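Local coordinates for protein NADPH-dependent aldehyde reductase YqhD (Escherichia coli, PDB 4QGS) that reduces a broad range of short-chain aldehydes to their alcohols with NADPH, using one zinc ion per subunit, at residues A[107-112]-A[142-147]; A[318-321]-A[325-328]. All blocks are in the same frame, centred on the assembly; numbering follows the deposited sequence.

The two contacts sit on opposite sides of the chain's centre, with about 41 Å between their own centres and about 26 Å between their nearest atoms. Contact 1 comes first along the chain, in the N-terminal part, where helix 106-119 lies on the parallel sheet and its start belongs to the NADP(+) site. Contact 2 follows in the helical C-terminal part, which also supplies the zinc ligands D205, H209, H278 and H292, but it lies away from that metal, at the turn between helices 312-323 and 330-347. They share no helix or strand: one packs the nucleotide-binding half, the other closes a helix end in the metal-binding half.

Contact 1 (A[107-112]-A[142-147]); sequences SVLDGT and IPMGCV
In the β-α-β crossover of the Rossmann-like N-terminal domain, L109 and T112 of helix 106-119 pack on M144 and C146 of strand 144-148. The helix lies in the connection from strand 99-104 to this neighbouring parallel strand; the axes of helix segment 107-112 and strand segment 144-147 run antiparallel (173°), 9.6 Å apart at closest. On the same turns of the helix, S107 and D110 belong to the NADP(+) site, so the packing lies beneath the helix start that carries them.

The thioether of M144 is the centre of the contact. Its chain bends at the last torsion (chi3 -68°), bringing the methyl between two helix side chains: M144 CE is 3.7 Å from L109 CD1 and 3.7 Å from T112 CG2. The leucine and methionine chains meet nearly at right angles, and the same L109 CD1 reaches on to C146 CB at 4.1 Å. All four residues are buried, and K113 adds a further contact on M144.

T112 faces two ways: its methyl meets the sulfur chain, while OG1, which also hydrogen-bonds T46 OG1, turns back along the helix. T112 OG1 donates to V108 O at 2.7 Å, tilted 33° from the carbonyl plane, and T112 N reaches that oxygen from the opposite face.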
ATOM      1  N   SER A 107       2.741  -4.976  -6.567  1.00 27.19           N
ATOM      2  CA  SER A 107       2.147  -5.995  -7.423  1.00 27.80           C
ATOM      3  C   SER A 107       3.075  -7.201  -7.585  1.00 35.79           C
ATOM      4  O   SER A 107       2.646  -8.350  -7.478  1.00 33.86           O
ATOM      5  CB  SER A 107       1.812  -5.402  -8.789  1.00 40.16           C
ATOM      6  OG  SER A 107       1.198  -6.366  -9.624  1.00 53.80           O
ATOM      7  N   VAL A 108       4.351  -6.933  -7.843  1.00 30.79           N
ATOM      8  CA  VAL A 108       5.326  -8.007  -8.000  1.00 31.69           C
ATOM      9  C   VAL A 108       5.514  -8.715  -6.671  1.00 27.78           C
ATOM     10  O   VAL A 108       5.573  -9.944  -6.608  1.00 26.93           O
ATOM     11  CB  VAL A 108       6.686  -7.474  -8.520  1.00 30.02           C
ATOM     12  CG1 VAL A 108       7.732  -8.594  -8.572  1.00 25.48           C
ATOM     13  CG2 VAL A 108       6.519  -6.843  -9.893  1.00 28.67           C
ATOM     14  N   LEU A 109       5.593  -7.924  -5.608  1.00 25.52           N
ATOM     15  CA  LEU A 109       5.755  -8.467  -4.265  1.00 27.69           C
ATOM     16  C   LEU A 109       4.595  -9.383  -3.903  1.00 31.47           C
ATOM     17  O   LEU A 109       4.805 -10.514  -3.470  1.00 28.25           O
ATOM     18  CB  LEU A 109       5.872  -7.337  -3.247  1.00 27.44           C
ATOM     19  CG  LEU A 109       5.969  -7.770  -1.786  1.00 28.27           C
ATOM     20  CD1 LEU A 109       7.219  -8.612  -1.561  1.00 28.98           C
ATOM     21  CD2 LEU A 109       5.962  -6.555  -0.881  1.00 31.60           C
ATOM     22  N   ASP A 110       3.371  -8.901  -4.104  1.00 34.88           N
ATOM     23  CA  ASP A 110       2.182  -9.655  -3.719  1.00 32.96           C
ATOM     24  C   ASP A 110       2.079 -10.983  -4.467  1.00 26.38           C
ATOM     25  O   ASP A 110       1.811 -12.027  -3.871  1.00 29.76           O
ATOM     26  CB  ASP A 110       0.922  -8.820  -3.955  1.00 32.56           C
ATOM     27  CG  ASP A 110       0.748  -7.731  -2.918  1.00 43.54           C
ATOM     28  OD1 ASP A 110       1.522  -7.721  -1.935  1.00 41.00           O
ATOM     29  OD2 ASP A 110      -0.173  -6.902  -3.072  1.00 47.17           O
ATOM     30  N   GLY A 111       2.303 -10.938  -5.772  1.00 23.43           N
ATOM     31  CA  GLY A 111       2.248 -12.133  -6.583  1.00 26.53           C
ATOM     32  C   GLY A 111       3.325 -13.115  -6.171  1.00 30.74           C
ATOM     33  O   GLY A 111       3.128 -14.324  -6.187  1.00 28.42           O
ATOM     34  N   THR A 112       4.483 -12.592  -5.798  1.00 26.94           N
ATOM     35  CA  THR A 112       5.576 -13.466  -5.415  1.00 23.54           C
ATOM     36  C   THR A 112       5.283 -14.119  -4.064  1.00 31.47           C
ATOM     37  O   THR A 112       5.639 -15.277  -3.835  1.00 31.41           O
ATOM     38  CB  THR A 112       6.908 -12.690  -5.393  1.00 25.51           C
ATOM     39  OG1 THR A 112       7.144 -12.158  -6.707  1.00 22.80           O
ATOM     40  CG2 THR A 112       8.056 -13.606  -5.007  1.00 24.17           C
ATOM     41  N   ILE A 142       8.331 -20.926   0.337  1.00 34.59           N
ATOM     42  CA  ILE A 142       9.664 -20.735  -0.217  1.00 34.40           C
ATOM     43  C   ILE A 142      10.195 -19.399   0.272  1.00 31.73           C
ATOM     44  O   ILE A 142       9.483 -18.394   0.225  1.00 32.71           O
ATOM     45  CB  ILE A 142       9.651 -20.770  -1.742  1.00 33.08           C
ATOM     46  CG1 ILE A 142       9.163 -22.132  -2.219  1.00 40.04           C
ATOM     47  CG2 ILE A 142      11.043 -20.461  -2.322  1.00 31.37           C
ATOM     48  CD1 ILE A 142       9.390 -22.352  -3.662  1.00 43.31           C
ATOM     49  N   PRO A 143      11.435 -19.388   0.778  1.00 31.53           N
ATOM     50  CA  PRO A 143      12.017 -18.138   1.259  1.00 30.19           C
ATOM     51  C   PRO A 143      12.020 -17.100   0.148  1.00 28.28           C
ATOM     52  O   PRO A 143      12.240 -17.452  -1.013  1.00 28.49           O
ATOM     53  CB  PRO A 143      13.441 -18.540   1.649  1.00 33.41           C
ATOM     54  CG  PRO A 143      13.325 -19.994   1.984  1.00 36.45           C
ATOM     55  CD  PRO A 143      12.341 -20.532   0.991  1.00 29.81           C
ATOM     56  N   MET A 144      11.748 -15.848   0.487  1.00 28.51           N
ATOM     57  CA  MET A 144      11.748 -14.814  -0.538  1.00 22.58           C
ATOM     58  C   MET A 144      12.244 -13.493   0.016  1.00 24.62           C
ATOM     59  O   MET A 144      12.110 -13.213   1.202  1.00 27.21           O
ATOM     60  CB  MET A 144      10.348 -14.653  -1.154  1.00 27.39           C
ATOM     61  CG  MET A 144       9.274 -14.203  -0.184  1.00 32.50           C
ATOM     62  SD  MET A 144       7.841 -13.512  -1.059  1.00 40.68           S
ATOM     63  CE  MET A 144       8.588 -12.026  -1.732  1.00 34.08           C
ATOM     64  N   GLY A 145      12.849 -12.696  -0.859  1.00 23.84           N
ATOM     65  CA  GLY A 145      13.263 -11.350  -0.522  1.00 20.07           C
ATOM     66  C   GLY A 145      12.759 -10.445  -1.630  1.00 18.25           C
ATOM     67  O   GLY A 145      12.127 -10.912  -2.589  1.00 22.14           O
ATOM     68  N   CYS A 146      13.008  -9.150  -1.501  1.00 19.02           N
ATOM     69  CA  CYS A 146      12.591  -8.228  -2.548  1.00 18.79           C
ATOM     70  C   CYS A 146      13.512  -7.025  -2.662  1.00 22.10           C
ATOM     71  O   CYS A 146      14.264  -6.669  -1.738  1.00 19.31           O
ATOM     72  CB  CYS A 146      11.143  -7.766  -2.318  1.00 20.48           C
ATOM     73  SG  CYS A 146      10.867  -6.858  -0.774  1.00 22.60           S
ATOM     74  N   VAL A 147      13.461  -6.423  -3.837  1.00 17.60           N
ATOM     75  CA  VAL A 147      14.120  -5.169  -4.119  1.00 19.06           C
ATOM     76  C   VAL A 147      13.011  -4.231  -4.583  1.00 20.92           C
ATOM     77  O   VAL A 147      12.479  -4.399  -5.682  1.00 21.42           O
ATOM     78  CB  VAL A 147      15.218  -5.324  -5.191  1.00 15.45           C
ATOM     79  CG1 VAL A 147      15.886  -3.987  -5.475  1.00 17.36           C
ATOM     80  CG2 VAL A 147      16.254  -6.358  -4.729  1.00 19.32           C
TER

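Contact 2 (A[318-321]-A[325-328])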
ATOM      1  N   TYR A 318      -5.105  16.094  15.302  1.00 16.98           N
ATOM      2  CA  TYR A 318      -4.454  16.153  14.000  1.00 16.78           C
ATOM      3  C   TYR A 318      -4.212  17.601  13.595  1.00 15.95           C
ATOM      4  O   TYR A 318      -3.117  17.957  13.155  1.00 17.38           O
ATOM      5  CB  TYR A 318      -5.326  15.407  12.980  1.00 18.74           C
ATOM      6  CG  TYR A 318      -5.025  15.606  11.507  1.00 18.12           C
ATOM      7  CD1 TYR A 318      -3.952  14.967  10.907  1.00 18.88           C
ATOM      8  CD2 TYR A 318      -5.869  16.365  10.706  1.00 22.25           C
ATOM      9  CE1 TYR A 318      -3.692  15.110   9.540  1.00 20.87           C
ATOM     10  CE2 TYR A 318      -5.624  16.518   9.331  1.00 19.96           C
ATOM     11  CZ  TYR A 318      -4.529  15.892   8.764  1.00 20.49           C
ATOM     12  OH  TYR A 318      -4.274  16.030   7.416  1.00 19.38           O
ATOM     13  N   ALA A 319      -5.219  18.446  13.791  1.00 19.69           N
ATOM     14  CA  ALA A 319      -5.118  19.851  13.399  1.00 20.95           C
ATOM     15  C   ALA A 319      -3.995  20.550  14.151  1.00 20.44           C
ATOM     16  O   ALA A 319      -3.215  21.295  13.567  1.00 22.74           O
ATOM     17  CB  ALA A 319      -6.426  20.563  13.633  1.00 21.10           C
ATOM     18  N   GLU A 320      -3.908  20.290  15.450  1.00 18.83           N
ATOM     19  CA  GLU A 320      -2.875  20.895  16.279  1.00 20.04           C
ATOM     20  C   GLU A 320      -1.483  20.297  16.034  1.00 20.19           C
ATOM     21  O   GLU A 320      -0.517  21.030  15.790  1.00 22.10           O
ATOM     22  CB  GLU A 320      -3.263  20.747  17.758  1.00 24.29           C
ATOM     23  CG  GLU A 320      -2.306  21.399  18.725  1.00 27.85           C
ATOM     24  CD  GLU A 320      -2.847  21.388  20.144  1.00 41.34           C
ATOM     25  OE1 GLU A 320      -4.014  21.783  20.338  1.00 40.58           O
ATOM     26  OE2 GLU A 320      -2.111  20.974  21.059  1.00 52.34           O
ATOM     27  N   ARG A 321      -1.385  18.969  16.075  1.00 19.33           N
ATOM     28  CA  ARG A 321      -0.089  18.283  16.033  1.00 18.80           C
ATOM     29  C   ARG A 321       0.539  18.263  14.646  1.00 21.07           C
ATOM     30  O   ARG A 321       1.757  18.330  14.516  1.00 20.23           O
ATOM     31  CB  ARG A 321      -0.225  16.838  16.525  1.00 18.33           C
ATOM     32  CG  ARG A 321      -0.607  16.682  18.011  1.00 18.45           C
ATOM     33  CD  ARG A 321       0.611  16.719  18.907  1.00 20.95           C
ATOM     34  NE  ARG A 321       0.234  16.611  20.321  1.00 22.63           N
ATOM     35  CZ  ARG A 321       0.153  15.467  20.991  1.00 23.52           C
ATOM     36  NH1 ARG A 321       0.412  14.319  20.387  1.00 17.92           N
ATOM     37  NH2 ARG A 321      -0.192  15.469  22.283  1.00 21.72           N
ATOM     38  N   ILE A 325      -2.637  24.032  13.906  1.00 25.24           N
ATOM     39  CA  ILE A 325      -3.889  24.783  14.013  1.00 29.41           C
ATOM     40  C   ILE A 325      -4.361  24.747  15.461  1.00 32.98           C
ATOM     41  O   ILE A 325      -4.818  23.711  15.945  1.00 31.95           O
ATOM     42  CB  ILE A 325      -5.003  24.216  13.094  1.00 29.81           C
ATOM     43  CG1 ILE A 325      -4.578  24.270  11.628  1.00 24.34           C
ATOM     44  CG2 ILE A 325      -6.306  24.976  13.288  1.00 30.49           C
ATOM     45  CD1 ILE A 325      -5.490  23.468  10.704  1.00 25.51           C
ATOM     46  N   THR A 326      -4.239  25.878  16.148  1.00 36.42           N
ATOM     47  CA  THR A 326      -4.535  25.928  17.581  1.00 39.08           C
ATOM     48  C   THR A 326      -5.595  26.969  17.934  1.00 42.16           C
ATOM     49  O   THR A 326      -6.241  26.879  18.981  1.00 40.76           O
ATOM     50  CB  THR A 326      -3.263  26.228  18.387  1.00 41.28           C
ATOM     51  OG1 THR A 326      -2.648  27.418  17.880  1.00 40.23           O
ATOM     52  CG2 THR A 326      -2.276  25.069  18.271  1.00 37.56           C
ATOM     53  N   GLU A 327      -5.777  27.951  17.058  1.00 42.09           N
ATOM     54  CA  GLU A 327      -6.697  29.054  17.316  1.00 44.47           C
ATOM     55  C   GLU A 327      -8.084  28.802  16.726  1.00 43.25           C
ATOM     56  O   GLU A 327      -8.213  28.119  15.714  1.00 43.25           O
ATOM     57  CB  GLU A 327      -6.133  30.355  16.747  1.00 49.54           C
ATOM     58  CG  GLU A 327      -4.872  30.848  17.434  1.00 57.47           C
ATOM     59  CD  GLU A 327      -4.350  32.132  16.818  1.00 68.87           C
ATOM     60  OE1 GLU A 327      -5.100  33.131  16.806  1.00 71.21           O
ATOM     61  OE2 GLU A 327      -3.191  32.142  16.346  1.00 71.51           O
ATOM     62  N   GLY A 328      -9.112  29.370  17.353  1.00 43.54           N
ATOM     63  CA  GLY A 328     -10.476  29.308  16.839  1.00 40.36           C
ATOM     64  C   GLY A 328     -11.312  28.217  17.486  1.00 39.12           C
ATOM     65  O   GLY A 328     -10.782  27.455  18.290  1.00 40.44           O
TER
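A319 and I325 make the close side of this contact, where the chain leaving helix 312-323 folds back on the helix's last turns. The I325 amide donates to A319 O at 2.8 Å, with a nearly straight N-H (165°), yet it comes from above the carbonyl plane, 41° out of it and not on a lone pair. The side chains follow the backbone: I325 CB stands 4.0 Å from A319 CB, and I325 CB also lies 3.5 Å from A319 O, so the branched carbon sits beside the very oxygen that its own amide grips. With CG1 next to its backbone N (chi1 -60°), the longer branch of I325 also passes near that oxygen.

This is the C-terminal end of the first helix in a helix-loop-helix of the all-helical C-terminal domain. The bond spans six residues and ties the start of the loop to helix 312-323, while A337 of helix 330-347 packs against both A319 and I325.

On the outer side the contact is looser and exposed. E320 and T326 meet there by carbon alone, E320 CG to T326 CG2 at 3.7 Å, their chains crossing at about a right angle. Nearer the backbone, E320 CA makes a bent CA-H...O approach of 3.4 Å to I325 O. R333 of the second helix reaches in as well: its NH2 hydrogen-bonds I325 O and forms a salt bridge with E320 OE1, at the end of a side chain that runs extended beyond CG.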